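Local coordinates for ethylbenzene dehydrogenase alpha-subunit (Aromatoleum aromaticum, PDB 2IVF), which belongs to the molybdopterin oxidoreductase family and carries a molybdenum atom, an iron/sulfur cluster and the bound groups MGD and MD1, at residues H192-W200 / Y655-T663; A167-D176 / I694-R705. All blocks are in the same frame, centred on the assembly; numbering follows the deposited sequence.

How the contacts relate
Contact 1 is the buried one: loop and turn residues 192-196, the start of helix 197-210 and the chain around strand 659-661 meet against MD1, mostly through polar bonds. Contact 2 lies further from the chain's centre, where helices 163-181 and 687-704 pack with an apolar side toward a mixed sheet and a salt-bridge network along a partly exposed margin. The centres of contact 1 and contact 2 are about 26 Å apart; the nearest atoms of contact 1 and contact 2 are about 11 Å apart. The two are connected through the chain: helix 163-181 precedes strand 186-188, which leads into H192-W200, while E687, at the start of helix 687-704, bonds to K658 and MD1.

Contact 1. Residues H192-W200 / Y655-T663; sequences HVHAGSIAW and YYEKHEMTT. With MD1 (phosphoric acid 4-(2-amino-4-oxo-3,4,5,6,-tetrahydro-pteridin-6-yl)-2-hydroxy-3,4-dimercapto-but-3-en-yl ester guanylate ester), chain N; ACT (acetate ion), chain E.
E660 turns its carboxylate against the first turn of helix 197-210, where it meets G196, S197 and I198. From CB the chain leaves at an unusual chi1 of -100° and folds back at CG (chi2 -70°), which brings CD against the backbone at G196. Its two oxygens divide the work. OE1 takes the S197 hydroxyl, OG to OE1 2.9 Å, on the lone pair facing the other oxygen, and the amide of its own neighbour, M661 N to OE1 2.8 Å, on the lone pair facing away. OE2 accepts from I198 N at 2.8 Å, and G196 CA lies only 3.1 Å from that same OE2; a glycine suits this N-cap position by its backbone angles and this closeness. The I198 and E660 side chains pass each other in opposite directions, I198 CB close to E660 OE2.

Two residues earlier, K658 runs extended to NZ, which donates to A195 O at 2.9 Å and to MD1 O6 at 2.9 Å, and also holds A653 O and E687. Y655 OH reaches H194 O at 3.2 Å, from above the carbonyl plane, and also lies close to MD1 N7. H194 points NE2 in its ring plane at the phosphate, 2.8 Å from MD1 O1B, while I85 N bonds to its ND1. V193 CG1 and T663 CG2 meet tip to tip, and that T663 methyl touches S197 CB.

Bonded to the I198 amide and S197 hydroxyl at a helix start, the carboxylate probably gains from the helix dipole; in this molybdopterin oxidoreductase pocket, H194 holds the MD1 phosphate and K658 its guanine O6.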
loop_
_atom_site.group_PDB
_atom_site.type_symbol
_atom_site.label_atom_id
_atom_site.label_comp_id
_atom_site.label_asym_id
_atom_site.label_seq_id
_atom_site.Cartn_x
_atom_site.Cartn_y
_atom_site.Cartn_z
ATOM N N HIS A 192 11.037 -12.579 9.076
ATOM C CA HIS A 192 10.768 -12.377 7.670
ATOM C C HIS A 192 11.993 -11.768 6.999
ATOM O O HIS A 192 13.064 -11.727 7.604
ATOM C CB HIS A 192 9.494 -11.539 7.466
ATOM C CG HIS A 192 8.671 -11.987 6.305
ATOM N ND1 HIS A 192 9.231 -12.296 5.081
ATOM C CD2 HIS A 192 7.326 -12.137 6.155
ATOM C CE1 HIS A 192 8.274 -12.679 4.249
ATOM N NE2 HIS A 192 7.109 -12.573 4.866
ATOM N N VAL A 193 11.877 -11.354 5.747
ATOM C CA VAL A 193 13.012 -10.933 4.967
ATOM C C VAL A 193 13.017 -9.407 4.838
ATOM O O VAL A 193 13.822 -8.850 4.093
ATOM C CB VAL A 193 13.040 -11.663 3.594
ATOM C CG1 VAL A 193 14.370 -11.427 2.835
ATOM C CG2 VAL A 193 12.803 -13.156 3.822
ATOM N N HIS A 194 12.158 -8.727 5.589
ATOM C CA HIS A 194 11.969 -7.298 5.352
ATOM C C HIS A 194 13.252 -6.519 5.551
ATOM O O HIS A 194 13.425 -5.467 4.958
ATOM C CB HIS A 194 10.960 -6.689 6.296
ATOM C CG HIS A 194 9.715 -7.483 6.443
ATOM N ND1 HIS A 194 8.899 -7.787 5.375
ATOM C CD2 HIS A 194 9.141 -8.031 7.534
ATOM C CE1 HIS A 194 7.875 -8.503 5.809
ATOM N NE2 HIS A 194 7.986 -8.649 7.121
ATOM N N ALA A 195 14.085 -6.984 6.479
ATOM C CA ALA A 195 15.328 -6.310 6.858
ATOM C C ALA A 195 16.365 -6.547 5.784
ATOM O O ALA A 195 17.434 -5.958 5.828
ATOM C CB ALA A 195 15.840 -6.861 8.195
ATOM N N GLY A 196 16.059 -7.468 4.868
ATOM C CA GLY A 196 16.966 -7.824 3.792
ATOM C C GLY A 196 17.319 -9.301 3.816
ATOM O O GLY A 196 17.333 -9.923 4.859
ATOM N N SER A 197 17.570 -9.830 2.630
ATOM C CA SER A 197 18.038 -11.203 2.437
ATOM C C SER A 197 19.271 -11.476 3.263
ATOM O O SER A 197 19.423 -12.583 3.785
ATOM C CB SER A 197 18.303 -11.471 0.934
ATOM O OG SER A 197 19.302 -10.627 0.439
ATOM N N ILE A 198 20.132 -10.469 3.418
ATOM C CA ILE A 198 21.367 -10.630 4.144
ATOM C C ILE A 198 21.055 -10.663 5.636
ATOM O O ILE A 198 21.576 -11.478 6.348
ATOM C CB ILE A 198 22.369 -9.500 3.818
ATOM C CG1 ILE A 198 22.752 -9.475 2.321
ATOM C CG2 ILE A 198 23.642 -9.611 4.680
ATOM C CD1 ILE A 198 23.437 -8.183 1.871
ATOM N N ALA A 199 20.148 -9.805 6.083
ATOM C CA ALA A 199 19.671 -9.868 7.476
ATOM C C ALA A 199 18.984 -11.202 7.787
ATOM O O ALA A 199 19.173 -11.760 8.840
ATOM C CB ALA A 199 18.706 -8.718 7.715
ATOM N N TRP A 200 18.190 -11.720 6.850
ATOM C CA TRP A 200 17.549 -13.043 7.028
ATOM C C TRP A 200 18.632 -14.137 7.118
ATOM O O TRP A 200 18.661 -14.968 8.069
ATOM C CB TRP A 200 16.525 -13.348 5.903
ATOM C CG TRP A 200 15.733 -14.550 6.287
ATOM C CD1 TRP A 200 14.556 -14.578 6.972
ATOM C CD2 TRP A 200 16.147 -15.911 6.153
ATOM N NE1 TRP A 200 14.171 -15.873 7.200
ATOM C CE2 TRP A 200 15.129 -16.710 6.707
ATOM C CE3 TRP A 200 17.223 -16.530 5.524
ATOM C CZ2 TRP A 200 15.181 -18.099 6.710
ATOM C CZ3 TRP A 200 17.303 -17.957 5.580
ATOM C CH2 TRP A 200 16.270 -18.695 6.156
ATOM N N TYR A 655 16.444 0.746 4.305
ATOM C CA TYR A 655 16.630 0.647 2.849
ATOM C C TYR A 655 17.359 1.892 2.382
ATOM O O TYR A 655 17.134 3.003 2.896
ATOM C CB TYR A 655 15.308 0.436 2.078
ATOM C CG TYR A 655 14.355 -0.488 2.798
ATOM C CD1 TYR A 655 14.819 -1.563 3.571
ATOM C CD2 TYR A 655 12.990 -0.258 2.758
ATOM C CE1 TYR A 655 13.947 -2.373 4.245
ATOM C CE2 TYR A 655 12.120 -1.059 3.433
ATOM C CZ TYR A 655 12.590 -2.090 4.170
ATOM O OH TYR A 655 11.701 -2.818 4.835
ATOM N N TYR A 656 18.259 1.681 1.429
ATOM C CA TYR A 656 19.129 2.733 0.858
ATOM C C TYR A 656 20.337 3.021 1.717
ATOM O O TYR A 656 21.221 3.801 1.315
ATOM C CB TYR A 656 18.450 4.079 0.639
ATOM C CG TYR A 656 17.130 4.159 -0.085
ATOM C CD1 TYR A 656 16.647 3.116 -0.882
ATOM C CD2 TYR A 656 16.373 5.331 0.012
ATOM C CE1 TYR A 656 15.419 3.222 -1.527
ATOM C CE2 TYR A 656 15.165 5.458 -0.605
ATOM C CZ TYR A 656 14.683 4.404 -1.409
ATOM O OH TYR A 656 13.484 4.536 -2.043
ATOM N N GLU A 657 20.407 2.411 2.889
ATOM C CA GLU A 657 21.462 2.725 3.883
ATOM C C GLU A 657 22.410 1.555 4.102
ATOM O O GLU A 657 23.287 1.593 4.983
ATOM C CB GLU A 657 20.847 3.083 5.217
ATOM C CG GLU A 657 19.999 4.352 5.211
ATOM C CD GLU A 657 19.388 4.661 6.563
ATOM O OE1 GLU A 657 19.257 3.729 7.373
ATOM O OE2 GLU A 657 19.031 5.841 6.813
ATOM N N LYS A 658 22.211 0.509 3.298
ATOM C CA LYS A 658 23.005 -0.711 3.338
ATOM C C LYS A 658 22.870 -1.440 2.019
ATOM O O LYS A 658 21.817 -1.433 1.372
ATOM C CB LYS A 658 22.547 -1.613 4.468
ATOM C CG LYS A 658 21.133 -2.129 4.317
ATOM C CD LYS A 658 20.620 -2.699 5.684
ATOM C CE LYS A 658 19.167 -3.071 5.484
ATOM N NZ LYS A 658 18.478 -3.417 6.765
ATOM N N HIS A 659 23.954 -2.066 1.581
ATOM C CA HIS A 659 23.893 -2.809 0.301
ATOM C C HIS A 659 22.971 -4.010 0.485
ATOM O O HIS A 659 22.997 -4.683 1.542
ATOM C CB HIS A 659 25.243 -3.309 -0.107
ATOM C CG HIS A 659 26.273 -2.242 -0.227
ATOM N ND1 HIS A 659 27.009 -1.800 0.852
ATOM C CD2 HIS A 659 26.710 -1.543 -1.299
ATOM C CE1 HIS A 659 27.844 -0.858 0.452
ATOM N NE2 HIS A 659 27.699 -0.694 -0.852
ATOM N N GLU A 660 22.136 -4.251 -0.525
ATOM C CA GLU A 660 21.226 -5.392 -0.513
ATOM C C GLU A 660 20.793 -5.753 -1.909
ATOM O O GLU A 660 21.157 -5.109 -2.890
ATOM C CB GLU A 660 19.984 -5.056 0.345
ATOM C CG GLU A 660 19.999 -5.614 1.754
ATOM C CD GLU A 660 19.837 -7.126 1.776
ATOM O OE1 GLU A 660 19.637 -7.711 0.690
ATOM O OE2 GLU A 660 19.912 -7.725 2.865
ATOM N N MET A 661 20.013 -6.827 -1.992
ATOM C CA MET A 661 19.410 -7.216 -3.236
ATOM C C MET A 661 17.996 -7.617 -2.906
ATOM O O MET A 661 17.782 -8.232 -1.862
ATOM C CB MET A 661 20.126 -8.430 -3.742
ATOM C CG MET A 661 19.781 -8.854 -5.093
ATOM S SD MET A 661 21.062 -10.048 -5.585
ATOM C CE MET A 661 20.784 -11.300 -4.381
ATOM N N THR A 662 17.045 -7.292 -3.777
ATOM C CA THR A 662 15.667 -7.695 -3.538
ATOM C C THR A 662 15.514 -9.224 -3.674
ATOM O O THR A 662 16.442 -9.919 -4.043
ATOM C CB THR A 662 14.753 -6.989 -4.487
ATOM O OG1 THR A 662 15.176 -7.271 -5.819
ATOM C CG2 THR A 662 14.820 -5.487 -4.249
ATOM N N THR A 663 14.369 -9.744 -3.252
ATOM C CA THR A 663 14.125 -11.178 -3.243
ATOM C C THR A 663 12.891 -11.433 -4.062
ATOM O O THR A 663 11.787 -11.554 -3.524
ATOM C CB THR A 663 13.892 -11.706 -1.818
ATOM O OG1 THR A 663 12.774 -11.022 -1.217
ATOM C CG2 THR A 663 15.143 -11.470 -0.975
HETATM P PB MD1 N . 5.757 -9.191 10.231
HETATM O O3B MD1 N . 5.564 -7.670 9.842
HETATM O O1B MD1 N . 6.879 -9.712 9.408
HETATM O O2B MD1 N . 5.660 -9.427 11.690
HETATM O O3A MD1 N . 4.426 -9.824 9.643
HETATM C C10 MD1 N . 4.330 -10.333 8.295
HETATM C C11 MD1 N . 2.854 -10.659 8.132
HETATM O O11 MD1 N . 2.232 -9.349 7.901
HETATM C C12 MD1 N . 2.638 -11.510 6.909
HETATM S S12 MD1 N . 3.831 -11.662 5.692
HETATM C C13 MD1 N . 1.443 -12.146 6.687
HETATM S S13 MD1 N . 1.151 -13.063 5.301
HETATM C C14 MD1 N . 0.324 -12.103 7.657
HETATM N N15 MD1 N . -0.917 -11.544 7.242
HETATM C C16 MD1 N . -1.947 -11.358 8.127
HETATM C C15 MD1 N . -3.155 -10.924 7.613
HETATM O O14 MD1 N . -3.311 -10.716 6.380
HETATM N N17 MD1 N . -4.113 -10.678 8.543
HETATM C C17 MD1 N . -3.907 -10.924 9.901
HETATM N N16 MD1 N . -4.924 -10.673 10.713
HETATM N N18 MD1 N . -2.733 -11.392 10.356
HETATM C C20 MD1 N . -1.769 -11.614 9.488
HETATM N N8 MD1 N . -0.598 -12.136 9.936
HETATM C C7 MD1 N . 0.568 -12.359 9.124
HETATM P PA MD1 N . 5.803 -6.291 10.636
HETATM O O1A MD1 N . 6.002 -5.264 9.569
HETATM O O2A MD1 N . 4.664 -6.097 11.560
HETATM O "O5'" MD1 N . 7.126 -6.479 11.478
HETATM C "C5'" MD1 N . 8.343 -6.513 10.742
HETATM C "C4'" MD1 N . 9.309 -5.576 11.342
HETATM O "O4'" MD1 N . 10.397 -5.585 10.425
HETATM C "C1'" MD1 N . 10.975 -4.285 10.549
HETATM N N9 MD1 N . 11.847 -3.899 9.432
HETATM C C4 MD1 N . 13.170 -3.882 9.518
HETATM N N3 MD1 N . 13.971 -4.212 10.558
HETATM C C2 MD1 N . 15.296 -4.137 10.432
HETATM N N2 MD1 N . 16.110 -4.482 11.465
HETATM N N1 MD1 N . 15.810 -3.636 9.252
HETATM C C6 MD1 N . 15.055 -3.281 8.160
HETATM O O6 MD1 N . 15.618 -2.913 7.129
HETATM C C5 MD1 N . 13.664 -3.416 8.288
HETATM N N7 MD1 N . 12.621 -3.162 7.505
HETATM C C8 MD1 N . 11.527 -3.470 8.207
HETATM C "C2'" MD1 N . 9.782 -3.336 10.612
HETATM O "O2'" MD1 N . 10.076 -2.074 11.258
HETATM C "C3'" MD1 N . 8.709 -4.165 11.334
HETATM O "O3'" MD1 N . 8.496 -3.713 12.697
HETATM C C ACT E . 5.294 -13.643 2.286
HETATM O O ACT E . 4.979 -13.166 3.366
HETATM O OXT ACT E . 4.426 -13.427 1.392
HETATM C CH3 ACT E . 6.560 -14.407 2.113
HETATM O O HOH W 1 20.371 -6.426 5.315
HETATM O O HOH W 2 16.289 -8.336 0.464
#

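Contact 2. Residues A167-D176 / I694-R705; sequences AGDIADSIID and ILKKVGERAAAR
A171 drops its methyl into a hole formed by I694, K697, V698 and R701, with CB 3.5 Å from V698 N. R701 answers as a knob of the opposite sense, sitting among G168, A171, D172 and I175. The helix axes approach to 8.3 Å at a crossing angle of -64°; the small G168 and A171 probably permit this.

I170, I174, I694 and V698 make up the apolar group. I170 and I694 cross obliquely, CG2 against CG2. I174 lies at about a right angle to both I694 and V698, its CD1 4.0 Å from V698 CG2. This is the helix layer of an alpha/beta domain: I170 and I694 also touch F633 and L650, on strands 631-636 and 648-651, so helices 163-181 and 687-704 cover the same face of the mixed sheet, while Y720 borders I175, V698 and A702. I175 links this group to the charged side, reaching toward the C-terminal end of helix 687-704, its CD1 3.4 Å from A702 N.

The other margin is charged. R701, bent at its chi2 and chi3, brings its guanidinium edge to D172, the two planes 77° apart, and NH2 reaches D172 OD2 at 3.2 Å on the lone pair facing the other oxygen. R705 comes from further along, bent at chi3, and its NH1 meets D172 OD1 at 3.0 Å from above the carboxylate plane. Its NH2 then bonds to D176 OD1 at 2.7 Å, nearly along the C-O axis, the planes 66° apart. I175 CG2 lies against one face of that R705 guanidinium, 3.5 Å from R705 NH1.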
loop_
_atom_site.group_PDB
_atom_site.type_symbol
_atom_site.label_atom_id
_atom_site.label_comp_id
_atom_site.label_asym_id
_atom_site.label_seq_id
_atom_site.Cartn_x
_atom_site.Cartn_y
_atom_site.Cartn_z
ATOM N N ALA A 167 24.855 -5.487 23.246
ATOM C CA ALA A 167 25.295 -6.792 22.737
ATOM C C ALA A 167 25.819 -7.679 23.856
ATOM O O ALA A 167 25.628 -8.892 23.829
ATOM C CB ALA A 167 26.353 -6.608 21.643
ATOM N N GLY A 168 26.471 -7.074 24.846
ATOM C CA GLY A 168 26.943 -7.791 26.033
ATOM C C GLY A 168 25.812 -8.405 26.851
ATOM O O GLY A 168 25.896 -9.567 27.280
ATOM N N ASP A 169 24.746 -7.642 27.073
ATOM C CA ASP A 169 23.608 -8.183 27.845
ATOM C C ASP A 169 22.965 -9.306 27.077
ATOM O O ASP A 169 22.547 -10.306 27.651
ATOM C CB ASP A 169 22.520 -7.144 28.114
ATOM C CG ASP A 169 22.947 -6.069 29.093
ATOM O OD1 ASP A 169 24.024 -6.191 29.706
ATOM O OD2 ASP A 169 22.169 -5.100 29.236
ATOM N N ILE A 170 22.848 -9.130 25.768
ATOM C CA ILE A 170 22.265 -10.167 24.951
ATOM C C ILE A 170 23.096 -11.441 25.021
ATOM O O ILE A 170 22.551 -12.545 25.182
ATOM C CB ILE A 170 22.121 -9.721 23.491
ATOM C CG1 ILE A 170 21.104 -8.581 23.407
ATOM C CG2 ILE A 170 21.721 -10.918 22.637
ATOM C CD1 ILE A 170 21.147 -7.771 22.101
ATOM N N ALA A 171 24.408 -11.296 24.896
ATOM C CA ALA A 171 25.303 -12.441 24.919
ATOM C C ALA A 171 25.254 -13.160 26.241
ATOM O O ALA A 171 25.259 -14.389 26.305
ATOM C CB ALA A 171 26.718 -11.976 24.668
ATOM N N ASP A 172 25.265 -12.392 27.318
ATOM C CA ASP A 172 25.129 -13.007 28.633
ATOM C C ASP A 172 23.827 -13.787 28.766
ATOM O O ASP A 172 23.818 -14.853 29.392
ATOM C CB ASP A 172 25.211 -11.958 29.723
ATOM C CG ASP A 172 26.630 -11.659 30.147
ATOM O OD1 ASP A 172 27.557 -12.487 29.961
ATOM O OD2 ASP A 172 26.811 -10.559 30.685
ATOM N N SER A 173 22.724 -13.260 28.243
ATOM C CA SER A 173 21.448 -13.983 28.371
ATOM C C SER A 173 21.471 -15.299 27.541
ATOM O O SER A 173 20.940 -16.342 27.965
ATOM C CB SER A 173 20.278 -13.106 27.972
ATOM O OG SER A 173 20.213 -13.016 26.556
ATOM N N ILE A 174 22.113 -15.249 26.368
ATOM C CA ILE A 174 22.321 -16.455 25.542
ATOM C C ILE A 174 23.134 -17.520 26.293
ATOM O O ILE A 174 22.768 -18.697 26.373
ATOM C CB ILE A 174 22.988 -16.087 24.181
ATOM C CG1 ILE A 174 22.034 -15.254 23.324
ATOM C CG2 ILE A 174 23.416 -17.327 23.431
ATOM C CD1 ILE A 174 22.697 -14.679 22.040
ATOM N N ILE A 175 24.256 -17.084 26.843
ATOM C CA ILE A 175 25.095 -17.919 27.662
ATOM C C ILE A 175 24.329 -18.485 28.844
ATOM O O ILE A 175 24.361 -19.684 29.077
ATOM C CB ILE A 175 26.304 -17.140 28.161
ATOM C CG1 ILE A 175 27.200 -16.771 26.970
ATOM C CG2 ILE A 175 27.109 -17.958 29.134
ATOM C CD1 ILE A 175 28.321 -15.835 27.292
ATOM N N ASP A 176 23.627 -17.631 29.578
ATOM C CA ASP A 176 22.877 -18.097 30.771
ATOM C C ASP A 176 21.928 -19.264 30.397
ATOM O O ASP A 176 21.863 -20.295 31.044
ATOM C CB ASP A 176 22.031 -16.943 31.321
ATOM C CG ASP A 176 22.851 -15.886 32.052
ATOM O OD1 ASP A 176 24.000 -16.124 32.412
ATOM O OD2 ASP A 176 22.312 -14.782 32.247
ATOM N N ILE A 694 27.061 -9.464 18.287
ATOM C CA ILE A 694 26.471 -10.316 19.327
ATOM C C ILE A 694 27.272 -11.605 19.469
ATOM O O ILE A 694 27.726 -11.985 20.583
ATOM C CB ILE A 694 24.999 -10.652 19.036
ATOM C CG1 ILE A 694 24.153 -9.386 19.163
ATOM C CG2 ILE A 694 24.537 -11.766 19.998
ATOM C CD1 ILE A 694 22.727 -9.470 18.652
ATOM N N LEU A 695 27.527 -12.270 18.344
ATOM C CA LEU A 695 28.301 -13.512 18.406
ATOM C C LEU A 695 29.751 -13.347 18.927
ATOM O O LEU A 695 30.246 -14.213 19.623
ATOM C CB LEU A 695 28.271 -14.228 17.046
ATOM C CG LEU A 695 26.899 -14.727 16.641
ATOM C CD1 LEU A 695 26.982 -15.438 15.289
ATOM C CD2 LEU A 695 26.295 -15.622 17.735
ATOM N N LYS A 696 30.431 -12.252 18.586
ATOM C CA LYS A 696 31.767 -11.980 19.113
ATOM C C LYS A 696 31.660 -11.851 20.621
ATOM O O LYS A 696 32.403 -12.483 21.379
ATOM C CB LYS A 696 32.286 -10.680 18.481
ATOM C CG LYS A 696 33.724 -10.259 18.822
ATOM C CD LYS A 696 34.032 -8.877 18.238
ATOM C CE LYS A 696 35.400 -8.304 18.652
ATOM N NZ LYS A 696 35.407 -7.569 20.003
ATOM N N LYS A 697 30.667 -11.075 21.055
ATOM C CA LYS A 697 30.408 -10.867 22.488
ATOM C C LYS A 697 30.064 -12.144 23.208
ATOM O O LYS A 697 30.482 -12.332 24.324
ATOM C CB LYS A 697 29.281 -9.867 22.690
ATOM C CG LYS A 697 29.683 -8.446 22.371
ATOM C CD LYS A 697 30.522 -7.861 23.464
ATOM C CE LYS A 697 31.101 -6.526 23.060
ATOM N NZ LYS A 697 32.362 -6.240 23.796
ATOM N N VAL A 698 29.310 -13.025 22.571
ATOM C CA VAL A 698 29.042 -14.331 23.147
ATOM C C VAL A 698 30.359 -15.057 23.442
ATOM O O VAL A 698 30.561 -15.558 24.549
ATOM C CB VAL A 698 28.131 -15.162 22.240
ATOM C CG1 VAL A 698 28.138 -16.579 22.616
ATOM C CG2 VAL A 698 26.712 -14.595 22.263
ATOM N N GLY A 699 31.248 -15.077 22.455
ATOM C CA GLY A 699 32.569 -15.641 22.621
ATOM C C GLY A 699 33.363 -14.957 23.724
ATOM O O GLY A 699 33.910 -15.623 24.596
ATOM N N GLU A 700 33.419 -13.629 23.687
ATOM C CA GLU A 700 34.242 -12.844 24.621
ATOM C C GLU A 700 33.705 -13.004 26.056
ATOM O O GLU A 700 34.467 -13.251 26.984
ATOM C CB GLU A 700 34.247 -11.360 24.219
ATOM C CG GLU A 700 35.090 -11.041 22.961
ATOM C CD GLU A 700 35.022 -9.575 22.519
ATOM O OE1 GLU A 700 34.262 -8.790 23.133
ATOM O OE2 GLU A 700 35.725 -9.212 21.539
ATOM N N ARG A 701 32.382 -12.884 26.198
ATOM C CA ARG A 701 31.718 -12.986 27.496
ATOM C C ARG A 701 31.863 -14.399 28.032
ATOM O O ARG A 701 32.168 -14.600 29.222
ATOM C CB ARG A 701 30.242 -12.577 27.396
ATOM C CG ARG A 701 30.001 -11.088 26.959
ATOM C CD ARG A 701 30.596 -10.121 27.963
ATOM N NE ARG A 701 29.960 -10.409 29.238
ATOM C CZ ARG A 701 30.570 -10.464 30.413
ATOM N NH1 ARG A 701 31.872 -10.222 30.549
ATOM N NH2 ARG A 701 29.858 -10.792 31.475
ATOM N N ALA A 702 31.721 -15.387 27.160
ATOM C CA ALA A 702 31.917 -16.767 27.594
ATOM C C ALA A 702 33.322 -16.901 28.121
ATOM O O ALA A 702 33.549 -17.483 29.197
ATOM C CB ALA A 702 31.675 -17.732 26.468
ATOM N N ALA A 703 34.279 -16.335 27.382
ATOM C CA ALA A 703 35.691 -16.476 27.777
ATOM C C ALA A 703 35.954 -15.824 29.142
ATOM O O ALA A 703 36.586 -16.415 30.018
ATOM C CB ALA A 703 36.616 -15.867 26.685
ATOM N N ALA A 704 35.465 -14.599 29.312
ATOM C CA ALA A 704 35.609 -13.867 30.573
ATOM C C ALA A 704 34.946 -14.611 31.735
ATOM O O ALA A 704 35.399 -14.517 32.870
ATOM C CB ALA A 704 35.014 -12.465 30.435
ATOM N N ARG A 705 33.869 -15.342 31.434
ATOM C CA ARG A 705 33.127 -16.123 32.419
ATOM C C ARG A 705 33.705 -17.519 32.622
ATOM O O ARG A 705 33.212 -18.284 33.445
ATOM C CB ARG A 705 31.657 -16.194 32.032
ATOM C CG ARG A 705 30.967 -14.862 32.175
ATOM C CD ARG A 705 29.558 -14.822 31.606
ATOM N NE ARG A 705 28.637 -15.714 32.312
ATOM C CZ ARG A 705 27.342 -15.841 32.038
ATOM N NH1 ARG A 705 26.766 -15.124 31.093
ATOM N NH2 ARG A 705 26.604 -16.680 32.739
#